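Local structure of putative dimetal phosphatase (Danio rerio, 2NXF) at residues A[102-107]-A[155-160]; A[271-274]-A[278-281]; A[305-310]-A[316-321]. The protein probably hydrolyses ADP-ribose, CDP-choline and related nucleotide diphosphate compounds at a dinuclear metal centre of the calcineurin-like phosphoesterase type. All coordinates share one frame; numbering follows the deposited sequence.

Overall arrangement
Along the chain the three contacts follow one another, each closing before the next opens. Interaction 1 ties the start of helix 104-108 to the loop between strand 142-146 and helix 162-174; its centre lies about 31 Å from that of interaction 2 and about 36 Å from that of interaction 3, across the centre of the chain. Interactions 2 and 3 are beta hairpins with centres about 11 Å apart. Interaction 2 forms an edge of the seven-strand mixed sheet, interaction 3 an edge of the six-strand one. Here the edges of the two sheets of the metallophosphoesterase fold meet, Arg271 touching Met308, Asp316 and Leu317 and Gln279 touching Leu317, whereas interaction 1 lies nearer the metal centre.

Interaction 1. Residues A[102-107]-A[155-160]; sequences FSRPSL and IGREEE
The carbonyl oxygen of Gly156 receives the side-chain NE of Arg104 in a short hydrogen bond, NE to O 2.7 Å. Donor geometry is good: the N-H points at the oxygen with an angle of 158°, and the oxygen lies almost exactly in the guanidinium plane, while NE in turn lies in the plane of the carbonyl. From CG to NE the Arg104 chain is extended, which carries the guanidinium from the first turn of the helix across to the loop. Its CD also passes the same carbonyl, 3.3 Å from Gly156 O.

A second arginine comes over one face of this group. Arg157 starts out pointing away from the helix, but its chain bends at the CB-CG bond (chi2 -64°) and returns its guanidinium to lie flat on that of Arg104. The centres are 3.7 Å apart and the planes are only 11° from parallel, with an offset that leaves Arg157 NH1 3.5 Å from Arg104 NE. The paired positive charge is probably balanced by the acidic groups around it. Arg104 NH2 forms a salt bridge with Asp148, and Arg157 reaches Asp151 through NH2 and Asp130 through NH1. The stack therefore has carboxylates from several loop positions around it, which also limit how either flat group can turn.

Ser103, at the N-cap position just before Arg104, shares a hydrogen bond with Ser106, OG to OG 3.1 Å. The arrangement is an example of stacked arginines held by carboxylates, here joining a helix start to a loop of the calcineurin-like phosphoesterase domain, with Gly156 about 8 Å from the side chain of the zinc ligand Asn96.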
loop_
_atom_site.group_PDB
_atom_site.type_symbol
_atom_site.label_atom_id
_atom_site.label_comp_id
_atom_site.label_asym_id
_atom_site.label_seq_id
_atom_site.Cartn_x
_atom_site.Cartn_y
_atom_site.Cartn_z
ATOM N N PHE A 102 8.375 -3.060 13.469
ATOM C CA PHE A 102 7.472 -2.900 14.618
ATOM C C PHE A 102 6.457 -4.022 14.715
ATOM O O PHE A 102 5.988 -4.554 13.694
ATOM C CB PHE A 102 6.690 -1.574 14.511
ATOM C CG PHE A 102 7.558 -0.356 14.308
ATOM C CD1 PHE A 102 8.423 0.075 15.310
ATOM C CD2 PHE A 102 7.478 0.371 13.119
ATOM C CE1 PHE A 102 9.241 1.219 15.120
ATOM C CE2 PHE A 102 8.284 1.512 12.911
ATOM C CZ PHE A 102 9.149 1.939 13.920
ATOM N N SER A 103 6.075 -4.343 15.948
ATOM C CA SER A 103 4.946 -5.243 16.207
ATOM C C SER A 103 3.638 -4.502 15.936
ATOM O O SER A 103 3.639 -3.270 15.810
ATOM C CB SER A 103 4.982 -5.695 17.665
ATOM O OG SER A 103 4.705 -4.588 18.522
ATOM N N ARG A 104 2.517 -5.227 15.846
ATOM C CA ARG A 104 1.207 -4.558 15.688
ATOM C C ARG A 104 0.852 -3.638 16.856
ATOM O O ARG A 104 0.400 -2.519 16.621
ATOM C CB ARG A 104 0.059 -5.548 15.432
ATOM C CG ARG A 104 -0.189 -5.811 13.987
ATOM C CD ARG A 104 -1.127 -6.980 13.769
ATOM N NE ARG A 104 -1.055 -7.372 12.366
ATOM C CZ ARG A 104 -1.757 -6.813 11.382
ATOM N NH1 ARG A 104 -1.619 -7.260 10.141
ATOM N NH2 ARG A 104 -2.619 -5.829 11.628
ATOM N N PRO A 105 1.036 -4.099 18.115
ATOM C CA PRO A 105 0.763 -3.171 19.220
ATOM C C PRO A 105 1.602 -1.891 19.139
ATOM O O PRO A 105 1.079 -0.800 19.418
ATOM C CB PRO A 105 1.146 -3.986 20.459
ATOM C CG PRO A 105 0.927 -5.393 20.055
ATOM C CD PRO A 105 1.417 -5.432 18.629
ATOM N N SER A 106 2.877 -2.020 18.758
ATOM C CA SER A 106 3.727 -0.850 18.520
ATOM C C SER A 106 3.189 0.041 17.415
ATOM O O SER A 106 3.122 1.263 17.556
ATOM C CB SER A 106 5.168 -1.263 18.213
ATOM O OG SER A 106 5.745 -1.813 19.403
ATOM N N LEU A 107 2.812 -0.567 16.301
ATOM C CA LEU A 107 2.256 0.201 15.200
ATOM C C LEU A 107 0.950 0.896 15.618
ATOM O O LEU A 107 0.739 2.071 15.294
ATOM C CB LEU A 107 2.042 -0.699 13.981
ATOM C CG LEU A 107 3.343 -1.058 13.262
ATOM C CD1 LEU A 107 3.120 -2.287 12.401
ATOM C CD2 LEU A 107 3.819 0.139 12.424
ATOM N N ILE A 155 4.826 -12.457 9.058
ATOM C CA ILE A 155 5.672 -11.356 9.523
ATOM C C ILE A 155 4.898 -10.326 10.360
ATOM O O ILE A 155 5.512 -9.564 11.138
ATOM C CB ILE A 155 6.410 -10.646 8.364
ATOM C CG1 ILE A 155 5.406 -9.988 7.390
ATOM C CG2 ILE A 155 7.391 -11.592 7.673
ATOM C CD1 ILE A 155 6.072 -9.043 6.427
ATOM N N GLY A 156 3.574 -10.327 10.214
ATOM C CA GLY A 156 2.703 -9.368 10.905
ATOM C C GLY A 156 1.744 -9.961 11.929
ATOM O O GLY A 156 0.770 -9.311 12.337
ATOM N N ARG A 157 2.001 -11.200 12.330
ATOM C CA ARG A 157 1.207 -11.863 13.373
ATOM C C ARG A 157 2.154 -12.566 14.358
ATOM O O ARG A 157 3.270 -12.921 13.989
ATOM C CB ARG A 157 0.244 -12.867 12.729
ATOM C CG ARG A 157 -0.876 -12.245 11.871
ATOM C CD ARG A 157 -1.828 -11.388 12.726
ATOM N NE ARG A 157 -2.874 -10.755 11.919
ATOM C CZ ARG A 157 -3.725 -9.844 12.383
ATOM N NH1 ARG A 157 -3.627 -9.407 13.647
ATOM N NH2 ARG A 157 -4.661 -9.354 11.573
ATOM N N GLU A 158 1.708 -12.745 15.601
ATOM C CA GLU A 158 2.533 -13.310 16.677
ATOM C C GLU A 158 2.608 -14.821 16.561
ATOM O O GLU A 158 1.593 -15.484 16.345
ATOM C CB GLU A 158 1.946 -12.965 18.053
ATOM C CG GLU A 158 1.887 -11.483 18.402
ATOM C CD GLU A 158 1.121 -11.201 19.706
ATOM O OE1 GLU A 158 1.139 -12.056 20.621
ATOM O OE2 GLU A 158 0.505 -10.109 19.809
ATOM N N GLU A 159 3.807 -15.361 16.739
ATOM C CA GLU A 159 4.001 -16.800 16.756
ATOM C C GLU A 159 3.006 -17.432 17.728
ATOM O O GLU A 159 2.778 -16.895 18.817
ATOM C CB GLU A 159 5.438 -17.117 17.187
ATOM C CG GLU A 159 6.447 -16.967 16.068
ATOM C CD GLU A 159 6.512 -18.205 15.170
ATOM O OE1 GLU A 159 5.891 -19.240 15.525
ATOM O OE2 GLU A 159 7.189 -18.138 14.117
ATOM N N GLU A 160 2.409 -18.551 17.315
ATOM C CA GLU A 160 1.458 -19.328 18.132
ATOM C C GLU A 160 0.015 -18.806 18.126
ATOM O O GLU A 160 -0.894 -19.495 18.618
ATOM C CB GLU A 160 1.950 -19.512 19.580
ATOM C CG GLU A 160 3.236 -20.307 19.723
ATOM C CD GLU A 160 3.750 -20.347 21.158
ATOM O OE1 GLU A 160 2.988 -20.007 22.099
ATOM O OE2 GLU A 160 4.924 -20.736 21.352
#

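Interaction 2. Residues A[271-274]-A[278-281]; sequences RCTD and AQHI
Gln279 faces Thr273 across a non-hydrogen-bonded pair of this antiparallel hairpin, its side chain running forward along its own strand before turning across. CG leaves CB anti to the backbone N (chi1 173°), and the next bond (chi2 82°) turns the amide toward the partner strand. Gln279 CD comes within 3.8 Å of Cys272 O. At the tip Gln279 OE1 lies 3.7 Å from Thr273 OG1, the two side chains crossing at about a right angle. Gln279 NE2 lies 3.2 Å from Cys272 O, at an angle too poor for a hydrogen bond, and donates instead to His280 O at 3.3 Å. This donor stands above the carbonyl plane, not on a lone pair. His280 O is thereby gripped twice, since Cys272 N also binds it at 3.1 Å. The reciprocal bond is the shorter, His280 N to Cys272 O 2.8 Å; Asp274 N to Ala278 O, also 2.8 Å, extends the pairing toward the turn.

On the other face Cys272 SG lies 4.2 Å from His280 CB and is tied by a disulfide to Cys234. His232 meets the His280 ring edge-to-face and hydrogen-bonds Asp274, which also forms a salt bridge with Arg253. Strand 270-273 is one of the two outermost strands of its mixed sheet; strand 279-282 joins it to strand 258-263, and Gln279 and Ile281 reach strand 317-320 of the other sheet.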
loop_
_atom_site.group_PDB
_atom_site.type_symbol
_atom_site.label_atom_id
_atom_site.label_comp_id
_atom_site.label_asym_id
_atom_site.label_seq_id
_atom_site.Cartn_x
_atom_site.Cartn_y
_atom_site.Cartn_z
ATOM N N ARG A 271 0.024 -0.788 -14.041
ATOM C CA ARG A 271 -1.353 -0.289 -14.107
ATOM C C ARG A 271 -2.114 -1.048 -15.164
ATOM O O ARG A 271 -1.545 -1.455 -16.183
ATOM C CB ARG A 271 -1.377 1.207 -14.436
ATOM C CG ARG A 271 -0.608 1.574 -15.725
ATOM C CD ARG A 271 -0.523 3.077 -15.897
ATOM N NE ARG A 271 0.175 3.728 -14.779
ATOM C CZ ARG A 271 0.294 5.048 -14.656
ATOM N NH1 ARG A 271 -0.258 5.838 -15.581
ATOM N NH2 ARG A 271 0.946 5.562 -13.609
ATOM N N CYS A 272 -3.414 -1.209 -14.940
ATOM C CA CYS A 272 -4.288 -1.821 -15.944
ATOM C C CYS A 272 -5.732 -1.598 -15.544
ATOM O O CYS A 272 -6.021 -1.288 -14.399
ATOM C CB CYS A 272 -4.037 -3.321 -16.059
ATOM S SG CYS A 272 -4.344 -4.177 -14.518
ATOM N N THR A 273 -6.626 -1.769 -16.509
ATOM C CA THR A 273 -8.056 -1.724 -16.251
ATOM C C THR A 273 -8.556 -3.165 -16.271
ATOM O O THR A 273 -8.276 -3.908 -17.229
ATOM C CB THR A 273 -8.769 -0.913 -17.347
ATOM O OG1 THR A 273 -8.072 0.326 -17.537
ATOM C CG2 THR A 273 -10.213 -0.636 -16.959
ATOM N N ASP A 274 -9.283 -3.564 -15.226
ATOM C CA ASP A 274 -9.902 -4.887 -15.203
ATOM C C ASP A 274 -11.048 -4.936 -16.222
ATOM O O ASP A 274 -11.555 -3.891 -16.623
ATOM C CB ASP A 274 -10.443 -5.228 -13.810
ATOM C CG ASP A 274 -10.940 -6.657 -13.733
ATOM O OD1 ASP A 274 -10.087 -7.563 -13.668
ATOM O OD2 ASP A 274 -12.175 -6.886 -13.798
ATOM N N ALA A 278 -12.804 -1.364 -13.427
ATOM C CA ALA A 278 -12.032 -0.871 -12.288
ATOM C C ALA A 278 -10.574 -0.703 -12.688
ATOM O O ALA A 278 -10.013 -1.543 -13.375
ATOM C CB ALA A 278 -12.144 -1.807 -11.119
ATOM N N GLN A 279 -9.978 0.398 -12.260
ATOM C CA GLN A 279 -8.586 0.679 -12.561
ATOM C C GLN A 279 -7.700 0.171 -11.430
ATOM O O GLN A 279 -7.967 0.463 -10.267
ATOM C CB GLN A 279 -8.423 2.189 -12.717
ATOM C CG GLN A 279 -7.019 2.663 -12.871
ATOM C CD GLN A 279 -6.539 2.517 -14.290
ATOM O OE1 GLN A 279 -7.168 3.038 -15.222
ATOM N NE2 GLN A 279 -5.412 1.817 -14.474
ATOM N N HIS A 280 -6.650 -0.574 -11.773
ATOM C CA HIS A 280 -5.621 -0.945 -10.795
ATOM C C HIS A 280 -4.387 -0.119 -11.043
ATOM O O HIS A 280 -3.945 0.015 -12.192
ATOM C CB HIS A 280 -5.327 -2.443 -10.876
ATOM C CG HIS A 280 -6.487 -3.272 -10.418
ATOM N ND1 HIS A 280 -6.528 -3.851 -9.173
ATOM C CD2 HIS A 280 -7.690 -3.519 -10.996
ATOM C CE1 HIS A 280 -7.694 -4.456 -9.012
ATOM N NE2 HIS A 280 -8.415 -4.280 -10.109
ATOM N N ILE A 281 -3.865 0.469 -9.967
ATOM C CA ILE A 281 -2.672 1.302 -10.058
ATOM C C ILE A 281 -1.667 0.812 -9.024
ATOM O O ILE A 281 -1.979 0.725 -7.831
ATOM C CB ILE A 281 -2.984 2.792 -9.768
ATOM C CG1 ILE A 281 -4.104 3.303 -10.687
ATOM C CG2 ILE A 281 -1.715 3.663 -9.902
ATOM C CD1 ILE A 281 -4.734 4.612 -10.193
#

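Interaction 3. Residues A[305-310]-A[316-321]; sequences RMVMKG and DLTITY
Lys309 curls through two successive bends (chi2 -63°, chi3 -71°) that bring its ammonium over the carboxylate of Asp316, whose own CG stands beside the backbone N (chi1 -68°). Lys309 NZ meets Asp316 OD2 from above the carboxylate plane, in a salt bridge of 3.1 Å. Gly310 N donates to Asp316 OD1 at 2.9 Å, on its anti side and tilted out of the carboxylate plane. One carboxylate thus clamps the turn end of the hairpin with a backbone and a side-chain donor.

Between the ends, hydrogen-bonded pairs Met306-Ile319 and Met308-Leu317 hold the strands together; Met308 N to Leu317 O is the shortest of their bonds at 2.7 Å. Met306 and Met308 are both selenomethionine. On their face Met306 SE lies 4.0 Å from Ile319 CD1, the two chains running side by side, while Met308 CE crosses to Leu317 CB. Val307 and Thr318 run alongside each other on the reverse face.

At the far end the Tyr321 ring lies over the backbone of Arg305, whose N sits 3.4 Å above the centre of the ring. The phenol oxygen continues to Tyr302 O, with which it hydrogen-bonds. Strand 317-320 forms an outer edge of its mixed sheet, strand 305-312 lies between it and strand 295-301, and the face with Met306, Met308, Leu317 and Ile319 packs on strands 258-263, 270-273 and 279-282 of the second sheet.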
loop_
_atom_site.group_PDB
_atom_site.type_symbol
_atom_site.label_atom_id
_atom_site.label_comp_id
_atom_site.label_asym_id
_atom_site.label_seq_id
_atom_site.Cartn_x
_atom_site.Cartn_y
_atom_site.Cartn_z
ATOM N N ARG A 305 -14.616 12.250 -13.569
ATOM C CA ARG A 305 -13.344 11.576 -13.816
ATOM C C ARG A 305 -12.397 11.785 -12.652
ATOM O O ARG A 305 -12.578 12.705 -11.851
ATOM C CB ARG A 305 -12.688 12.125 -15.082
ATOM C CG ARG A 305 -12.148 13.539 -14.927
ATOM C CD ARG A 305 -12.074 14.256 -16.250
ATOM N NE ARG A 305 -11.336 15.512 -16.121
ATOM C CZ ARG A 305 -11.857 16.658 -15.685
ATOM N NH1 ARG A 305 -13.134 16.736 -15.325
ATOM N NH2 ARG A 305 -11.091 17.746 -15.624
HETATM N N MSE A 306 -11.389 10.920 -12.572
HETATM C CA MSE A 306 -10.271 11.127 -11.672
HETATM C C MSE A 306 -9.039 11.336 -12.534
HETATM O O MSE A 306 -8.825 10.607 -13.511
HETATM C CB MSE A 306 -10.061 9.917 -10.767
HETATM C CG MSE A 306 -8.770 9.976 -10.007
HETATM SE SE MSE A 306 -8.518 8.441 -8.845
HETATM C CE MSE A 306 -6.691 8.088 -9.317
ATOM N N VAL A 307 -8.248 12.343 -12.187
ATOM C CA VAL A 307 -6.994 12.609 -12.904
ATOM C C VAL A 307 -5.841 12.468 -11.928
ATOM O O VAL A 307 -5.865 13.054 -10.853
ATOM C CB VAL A 307 -6.973 14.021 -13.516
ATOM C CG1 VAL A 307 -5.628 14.264 -14.195
ATOM C CG2 VAL A 307 -8.139 14.211 -14.492
HETATM N N MSE A 308 -4.854 11.642 -12.271
HETATM C CA MSE A 308 -3.700 11.487 -11.409
HETATM C C MSE A 308 -2.531 12.119 -12.141
HETATM O O MSE A 308 -2.241 11.736 -13.279
HETATM C CB MSE A 308 -3.407 10.013 -11.134
HETATM C CG MSE A 308 -2.201 9.814 -10.193
HETATM SE SE MSE A 308 -1.840 7.959 -9.739
HETATM C CE MSE A 308 -0.978 7.427 -11.395
ATOM N N LYS A 309 -1.885 13.090 -11.492
ATOM C CA LYS A 309 -0.727 13.782 -12.055
ATOM C C LYS A 309 0.530 13.222 -11.405
ATOM O O LYS A 309 0.762 13.418 -10.198
ATOM C CB LYS A 309 -0.842 15.291 -11.802
ATOM C CG LYS A 309 -2.076 15.971 -12.426
ATOM C CD LYS A 309 -2.091 15.908 -13.947
ATOM C CE LYS A 309 -1.033 16.817 -14.541
ATOM N NZ LYS A 309 -1.058 16.828 -16.025
ATOM N N GLY A 310 1.302 12.466 -12.187
ATOM C CA GLY A 310 2.492 11.800 -11.667
ATOM C C GLY A 310 3.725 12.602 -11.991
ATOM O O GLY A 310 3.712 13.422 -12.923
ATOM N N ASP A 316 1.078 10.075 -15.716
ATOM C CA ASP A 316 -0.300 10.539 -15.468
ATOM C C ASP A 316 -1.293 9.438 -15.856
ATOM O O ASP A 316 -0.991 8.564 -16.671
ATOM C CB ASP A 316 -0.659 11.759 -16.337
ATOM C CG ASP A 316 0.109 13.021 -15.979
ATOM O OD1 ASP A 316 0.878 13.050 -15.000
ATOM O OD2 ASP A 316 -0.073 14.014 -16.731
ATOM N N LEU A 317 -2.509 9.551 -15.332
ATOM C CA LEU A 317 -3.580 8.630 -15.662
ATOM C C LEU A 317 -4.899 9.341 -15.454
ATOM O O LEU A 317 -5.047 10.103 -14.493
ATOM C CB LEU A 317 -3.495 7.411 -14.735
ATOM C CG LEU A 317 -4.332 6.166 -14.971
ATOM C CD1 LEU A 317 -4.275 5.667 -16.404
ATOM C CD2 LEU A 317 -3.800 5.107 -14.016
ATOM N N THR A 318 -5.849 9.095 -16.350
ATOM C CA THR A 318 -7.209 9.599 -16.177
ATOM C C THR A 318 -8.171 8.410 -16.181
ATOM O O THR A 318 -8.093 7.541 -17.054
ATOM C CB THR A 318 -7.586 10.638 -17.273
ATOM O OG1 THR A 318 -6.693 11.755 -17.199
ATOM C CG2 THR A 318 -9.032 11.139 -17.097
ATOM N N ILE A 319 -9.067 8.365 -15.198
ATOM C CA ILE A 319 -10.144 7.377 -15.197
ATOM C C ILE A 319 -11.457 8.112 -15.424
ATOM O O ILE A 319 -11.850 8.936 -14.614
ATOM C CB ILE A 319 -10.271 6.614 -13.858
ATOM C CG1 ILE A 319 -8.918 6.108 -13.356
ATOM C CG2 ILE A 319 -11.345 5.493 -13.998
ATOM C CD1 ILE A 319 -8.938 5.787 -11.852
ATOM N N THR A 320 -12.119 7.809 -16.530
ATOM C CA THR A 320 -13.446 8.358 -16.799
ATOM C C THR A 320 -14.465 7.462 -16.086
ATOM O O THR A 320 -14.358 6.226 -16.131
ATOM C CB THR A 320 -13.701 8.462 -18.309
ATOM O OG1 THR A 320 -12.608 9.169 -18.925
ATOM C CG2 THR A 320 -14.997 9.206 -18.577
ATOM N N TYR A 321 -15.408 8.068 -15.367
ATOM C CA TYR A 321 -16.317 7.275 -14.538
ATOM C C TYR A 321 -17.345 6.541 -15.393
ATOM O O TYR A 321 -17.795 7.062 -16.398
ATOM C CB TYR A 321 -17.064 8.141 -13.525
ATOM C CG TYR A 321 -16.234 8.893 -12.506
ATOM C CD1 TYR A 321 -16.792 9.979 -11.832
ATOM C CD2 TYR A 321 -14.918 8.533 -12.206
ATOM C CE1 TYR A 321 -16.083 10.689 -10.898
ATOM C CE2 TYR A 321 -14.189 9.241 -11.255
ATOM C CZ TYR A 321 -14.776 10.330 -10.618
ATOM O OH TYR A 321 -14.084 11.059 -9.690
#